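Side-chain contacts in CRISPR-associated endonuclease Cas3-HD (Methanocaldococcus jannaschii, PDB 3S4L), which cuts single-stranded DNA in a magnesium-dependent way, and single-stranded RNA without need of cations, as the nuclease of a CRISPR antiviral defence system: residues Lys60-Leu65 with Ala117-Leu122; His66-Ala71 with Glu160-Lys165. All blocks are in the same frame, centred on the assembly; numbering follows the deposited sequence.

Contact 1: residues Lys60-Leu65 with Ala117-Leu122; sequences KILIKL and ALTVML
Thr-119 and Val-120, on the last turn of helix 110-121, face Leu-62 of helix 52-65 across a buried interface of the mainly helical HD domain. Taken in chain order, Thr-119 comes first: its methyl CG2 lies 4.4 Å from Leu-62 CD1, a loose approach, while its hydroxyl OG1 is hydrogen-bonded within its own helix to the carbonyl of Ile-115. The threonine thus offers carbon to the other helix and keeps its polar atom on its own backbone. Val-120 follows with the closer touch, CG2 reaching Leu-62 CD2 at 4.0 Å. CG1 of this valine stands anti to the backbone N (chi1 159°), which leaves CG2 as the branch directed at the leucine; the two side chains meet at a slant. Val-120 O is hydrogen-bonded to ND1 of the metal ligand His-123. Leu-62 therefore spreads its two methyls over consecutive residues, CD1 to Thr-119 and CD2 to Val-120, although its CB does not point straight at them. Beyond the pair, Leu-215 and Leu-211 of helix 204-215 close in on Leu-62 and Thr-119 respectively, and Ser-95 touches Val-120. Between these two segments the contacts are methyl to methyl, so dispersion and the exclusion of water act here.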
loop_
_atom_site.group_PDB
_atom_site.type_symbol
_atom_site.label_atom_id
_atom_site.label_comp_id
_atom_site.label_asym_id
_atom_site.label_seq_id
_atom_site.Cartn_x
_atom_site.Cartn_y
_atom_site.Cartn_z
ATOM N N LYS A 60 -10.155 -3.799 -2.413
ATOM C CA LYS A 60 -10.247 -3.990 -0.972
ATOM C C LYS A 60 -8.877 -4.231 -0.340
ATOM O O LYS A 60 -8.637 -3.883 0.815
ATOM C CB LYS A 60 -11.142 -5.180 -0.632
ATOM C CG LYS A 60 -12.642 -4.972 -0.801
ATOM C CD LYS A 60 -13.374 -6.237 -0.359
ATOM C CE LYS A 60 -14.673 -6.445 -1.100
ATOM N NZ LYS A 60 -15.208 -7.807 -0.838
ATOM N N ILE A 61 -7.986 -4.865 -1.083
ATOM C CA ILE A 61 -6.673 -5.134 -0.527
ATOM C C ILE A 61 -5.842 -3.850 -0.455
ATOM O O ILE A 61 -5.184 -3.592 0.551
ATOM C CB ILE A 61 -5.938 -6.245 -1.285
ATOM C CG1 ILE A 61 -6.660 -7.560 -1.058
ATOM C CG2 ILE A 61 -4.512 -6.359 -0.790
ATOM C CD1 ILE A 61 -6.199 -8.676 -1.953
ATOM N N LEU A 62 -5.906 -3.036 -1.506
ATOM C CA LEU A 62 -5.250 -1.732 -1.499
ATOM C C LEU A 62 -5.796 -0.897 -0.357
ATOM O O LEU A 62 -5.063 -0.187 0.335
ATOM C CB LEU A 62 -5.514 -1.000 -2.810
ATOM C CG LEU A 62 -5.025 -1.737 -4.040
ATOM C CD1 LEU A 62 -5.016 -0.768 -5.215
ATOM C CD2 LEU A 62 -3.634 -2.308 -3.774
ATOM N N ILE A 63 -7.105 -0.976 -0.178
ATOM C CA ILE A 63 -7.757 -0.233 0.869
ATOM C C ILE A 63 -7.205 -0.716 2.199
ATOM O O ILE A 63 -6.810 0.081 3.046
ATOM C CB ILE A 63 -9.291 -0.397 0.783
ATOM C CG1 ILE A 63 -9.829 0.381 -0.424
ATOM C CG2 ILE A 63 -9.975 0.089 2.068
ATOM C CD1 ILE A 63 -11.205 -0.046 -0.877
ATOM N N LYS A 64 -7.136 -2.027 2.382
ATOM C CA LYS A 64 -6.739 -2.535 3.678
ATOM C C LYS A 64 -5.245 -2.358 3.963
ATOM O O LYS A 64 -4.830 -2.231 5.109
ATOM C CB LYS A 64 -7.147 -4.005 3.811
ATOM C CG LYS A 64 -8.658 -4.227 3.880
ATOM C CD LYS A 64 -8.993 -5.706 3.794
ATOM C CE LYS A 64 -10.456 -5.971 4.118
ATOM N NZ LYS A 64 -10.800 -7.408 3.867
ATOM N N LEU A 65 -4.432 -2.350 2.924
ATOM C CA LEU A 65 -3.005 -2.425 3.145
ATOM C C LEU A 65 -2.255 -1.124 2.884
ATOM O O LEU A 65 -1.062 -1.026 3.189
ATOM C CB LEU A 65 -2.417 -3.550 2.296
ATOM C CG LEU A 65 -2.853 -4.976 2.640
ATOM C CD1 LEU A 65 -2.142 -5.961 1.705
ATOM C CD2 LEU A 65 -2.542 -5.307 4.108
ATOM N N ALA A 117 1.126 -2.355 -5.799
ATOM C CA ALA A 117 2.138 -1.905 -4.850
ATOM C C ALA A 117 2.600 -0.477 -5.145
ATOM O O ALA A 117 2.829 0.319 -4.227
ATOM C CB ALA A 117 3.336 -2.864 -4.843
ATOM N N LEU A 118 2.742 -0.165 -6.429
ATOM C CA LEU A 118 3.121 1.171 -6.877
ATOM C C LEU A 118 2.055 2.202 -6.511
ATOM O O LEU A 118 2.368 3.322 -6.130
ATOM C CB LEU A 118 3.333 1.172 -8.394
ATOM C CG LEU A 118 3.835 2.472 -9.029
ATOM C CD1 LEU A 118 5.125 2.933 -8.346
ATOM C CD2 LEU A 118 4.052 2.266 -10.519
ATOM N N THR A 119 0.790 1.816 -6.626
ATOM C CA THR A 119 -0.297 2.707 -6.263
ATOM C C THR A 119 -0.181 3.029 -4.780
ATOM O O THR A 119 -0.315 4.187 -4.358
ATOM C CB THR A 119 -1.655 2.040 -6.537
ATOM O OG1 THR A 119 -1.769 1.772 -7.937
ATOM C CG2 THR A 119 -2.791 2.945 -6.099
ATOM N N VAL A 120 0.069 1.981 -3.997
ATOM C CA VAL A 120 0.242 2.105 -2.566
ATOM C C VAL A 120 1.490 2.941 -2.206
ATOM O O VAL A 120 1.473 3.727 -1.253
ATOM C CB VAL A 120 0.330 0.722 -1.918
ATOM C CG1 VAL A 120 1.024 0.826 -0.560
ATOM C CG2 VAL A 120 -1.072 0.104 -1.783
ATOM N N MET A 121 2.563 2.767 -2.975
ATOM C CA MET A 121 3.807 3.489 -2.745
ATOM C C MET A 121 3.599 4.968 -3.063
ATOM O O MET A 121 4.329 5.837 -2.600
ATOM C CB MET A 121 4.914 2.913 -3.634
ATOM C CG MET A 121 6.347 3.225 -3.164
ATOM S SD MET A 121 7.584 2.878 -4.432
ATOM C CE MET A 121 7.840 1.131 -4.200
ATOM N N LEU A 122 2.578 5.253 -3.849
ATOM C CA LEU A 122 2.344 6.610 -4.301
ATOM C C LEU A 122 1.013 7.140 -3.770
ATOM O O LEU A 122 0.504 8.122 -4.284
ATOM C CB LEU A 122 2.341 6.649 -5.842
ATOM C CG LEU A 122 3.665 6.793 -6.612
ATOM C CD1 LEU A 122 4.802 5.977 -6.019
ATOM C CD2 LEU A 122 3.490 6.453 -8.098
#

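Contact 2: residues His66-Ala71 with Glu160-Lys165. With CA (calcium ion), chain C.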
loop_
_atom_site.group_PDB
_atom_site.type_symbol
_atom_site.label_atom_id
_atom_site.label_comp_id
_atom_site.label_asym_id
_atom_site.label_seq_id
_atom_site.Cartn_x
_atom_site.Cartn_y
_atom_site.Cartn_z
ATOM N N HIS A 66 -2.914 -0.121 2.312
ATOM C CA HIS A 66 -2.132 1.042 1.903
ATOM C C HIS A 66 -1.473 1.766 3.092
ATOM O O HIS A 66 -0.449 2.424 2.926
ATOM C CB HIS A 66 -2.918 1.986 0.993
ATOM C CG HIS A 66 -3.982 2.760 1.693
ATOM N ND1 HIS A 66 -5.198 2.206 2.030
ATOM C CD2 HIS A 66 -4.023 4.046 2.113
ATOM C CE1 HIS A 66 -5.939 3.116 2.630
ATOM N NE2 HIS A 66 -5.251 4.245 2.687
ATOM N N ASP A 67 -2.049 1.629 4.283
ATOM C CA ASP A 67 -1.438 2.184 5.488
ATOM C C ASP A 67 -0.870 1.156 6.444
ATOM O O ASP A 67 -0.635 1.469 7.622
ATOM C CB ASP A 67 -2.438 3.067 6.239
ATOM C CG ASP A 67 -2.564 4.448 5.628
ATOM O OD1 ASP A 67 -3.596 5.114 5.867
ATOM O OD2 ASP A 67 -1.621 4.845 4.905
ATOM N N ILE A 68 -0.656 -0.065 5.956
ATOM C CA ILE A 68 -0.094 -1.106 6.811
ATOM C C ILE A 68 1.288 -0.682 7.318
ATOM O O ILE A 68 1.693 -1.066 8.416
ATOM C CB ILE A 68 -0.055 -2.494 6.121
ATOM C CG1 ILE A 68 0.099 -3.601 7.162
ATOM C CG2 ILE A 68 1.055 -2.540 5.094
ATOM C CD1 ILE A 68 -0.807 -3.399 8.382
ATOM N N GLY A 69 1.978 0.152 6.537
ATOM C CA GLY A 69 3.275 0.696 6.924
ATOM C C GLY A 69 3.217 1.451 8.249
ATOM O O GLY A 69 4.248 1.653 8.912
ATOM N N LYS A 70 2.014 1.874 8.642
ATOM C CA LYS A 70 1.849 2.519 9.941
ATOM C C LYS A 70 2.111 1.557 11.104
ATOM O O LYS A 70 2.376 1.987 12.230
ATOM C CB LYS A 70 0.465 3.165 10.078
ATOM C CG LYS A 70 0.262 4.431 9.236
ATOM C CD LYS A 70 -1.167 5.012 9.439
ATOM C CE LYS A 70 -1.421 6.280 8.616
ATOM N NZ LYS A 70 -2.652 7.013 9.095
ATOM N N ALA A 71 2.010 0.256 10.853
ATOM C CA ALA A 71 2.318 -0.693 11.915
ATOM C C ALA A 71 3.831 -0.838 12.135
ATOM O O ALA A 71 4.258 -1.723 12.870
ATOM C CB ALA A 71 1.668 -2.056 11.658
ATOM N N GLU A 160 1.913 -9.907 12.621
ATOM C CA GLU A 160 1.368 -11.075 11.943
ATOM C C GLU A 160 -0.123 -11.231 12.232
ATOM O O GLU A 160 -0.926 -11.413 11.315
ATOM C CB GLU A 160 2.135 -12.335 12.357
ATOM C CG GLU A 160 1.348 -13.640 12.225
ATOM C CD GLU A 160 1.201 -14.110 10.789
ATOM O OE1 GLU A 160 0.701 -13.330 9.945
ATOM O OE2 GLU A 160 1.583 -15.268 10.508
ATOM N N ASP A 161 -0.481 -11.153 13.511
ATOM C CA ASP A 161 -1.874 -11.223 13.922
ATOM C C ASP A 161 -2.687 -10.098 13.281
ATOM O O ASP A 161 -3.767 -10.338 12.730
ATOM C CB ASP A 161 -1.990 -11.209 15.450
ATOM C CG ASP A 161 -2.933 -10.137 15.954
ATOM O OD1 ASP A 161 -4.162 -10.318 15.819
ATOM O OD2 ASP A 161 -2.444 -9.118 16.490
ATOM N N LEU A 162 -2.152 -8.878 13.322
ATOM C CA LEU A 162 -2.795 -7.737 12.668
ATOM C C LEU A 162 -3.117 -8.021 11.205
ATOM O O LEU A 162 -4.229 -7.745 10.752
ATOM C CB LEU A 162 -1.937 -6.475 12.780
ATOM C CG LEU A 162 -2.484 -5.271 12.007
ATOM C CD1 LEU A 162 -3.787 -4.785 12.618
ATOM C CD2 LEU A 162 -1.467 -4.135 11.958
ATOM N N ILE A 163 -2.151 -8.576 10.473
ATOM C CA ILE A 163 -2.361 -8.891 9.061
ATOM C C ILE A 163 -3.467 -9.921 8.901
ATOM O O ILE A 163 -4.295 -9.819 8.007
ATOM C CB ILE A 163 -1.093 -9.428 8.386
ATOM C CG1 ILE A 163 -0.095 -8.295 8.156
ATOM C CG2 ILE A 163 -1.442 -10.059 7.047
ATOM C CD1 ILE A 163 -0.597 -7.215 7.225
ATOM N N LYS A 164 -3.475 -10.914 9.781
ATOM C CA LYS A 164 -4.513 -11.934 9.773
ATOM C C LYS A 164 -5.892 -11.294 9.942
ATOM O O LYS A 164 -6.809 -11.571 9.166
ATOM C CB LYS A 164 -4.247 -12.965 10.870
ATOM C CG LYS A 164 -4.360 -14.410 10.404
ATOM C CD LYS A 164 -3.686 -15.388 11.369
ATOM C CE LYS A 164 -2.194 -15.525 11.082
ATOM N NZ LYS A 164 -1.609 -16.763 11.686
ATOM N N LYS A 165 -6.034 -10.434 10.947
ATOM C CA LYS A 165 -7.282 -9.693 11.163
ATOM C C LYS A 165 -7.706 -8.925 9.908
ATOM O O LYS A 165 -8.893 -8.852 9.575
ATOM C CB LYS A 165 -7.123 -8.705 12.324
ATOM C CG LYS A 165 -7.825 -9.084 13.612
ATOM C CD LYS A 165 -7.568 -8.032 14.683
ATOM C CE LYS A 165 -6.069 -7.796 14.861
ATOM N NZ LYS A 165 -5.749 -6.774 15.900
HETATM CA CA CA C . -0.965 6.875 4.169
HETATM O O HOH W 1 -3.280 6.937 4.046
HETATM O O HOH W 2 -2.023 8.222 6.414
#
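Ile-68 packs on Leu-162 and Ile-163 of helix 159-167, and Ala-71 on Leu-162, just after the HD motif in the chain, the His-66/Asp-67 pair that gives this metal-dependent phosphohydrolase fold its name. A short 3-10 turn, 68-71, puts Ile-68 and Ala-71 on one face, with Ala-71 N hydrogen-bonded to Ile-68 O. The helix answers with two prongs, and the Ile-68 tip fits the notch between them: CD1 lies 3.7 Å from Leu-162 CD2 and 4.0 Å from Ile-163 CD1. Ile-163 lies across Ile-68 almost perpendicularly, its CD1 seated 3.7 Å from Ile-68 CG1. Leu-162 instead passes Ile-68 antiparallel; its CG is anti to the backbone N (chi1 175°), and its CD2 enters the shallow hollow between Ile-68 CD1 and Ala-71 CB, 3.8 Å from the latter. Leu-17 of helix 17-31, Phe-159 and Leu-166 also touch Ile-68. The neighbouring Asp-67 binds a calcium ion, seen here in a site assigned to catalytic magnesium, together with His-91, His-123 and His-124. Its two carboxylate oxygens divide the work: OD2 binds calcium at 2.3 Å, while OD1 accepts a hydrogen bond from water 1 at 2.6 Å, and that water is itself a calcium ligand, 2.3 Å from the ion.

Overall arrangement
Contact 1 and contact 2 have centres about 12 Å apart and meet at the end of helix 52-65: residues 60-65 run straight into 66-71, so one continuous piece of chain supplies the first segment of both. The order is 60-65, 66-71, 117-122, 160-165, and the two contacts interleave. They also touch directly, Val-120 CG2 lying 3.8 Å from His-66 CB and Leu-65 CD2 4.1 Å from Ile-163 CD1. Contact 1 ties this piece to helix 110-121, which leads into His-123 and His-124, whereas contact 2 ties it to helix 159-167. Metal ligands from separate parts of the sequence, Asp-67 and the histidine pair, are thereby carried on neighbouring, mutually packed elements of one HD domain.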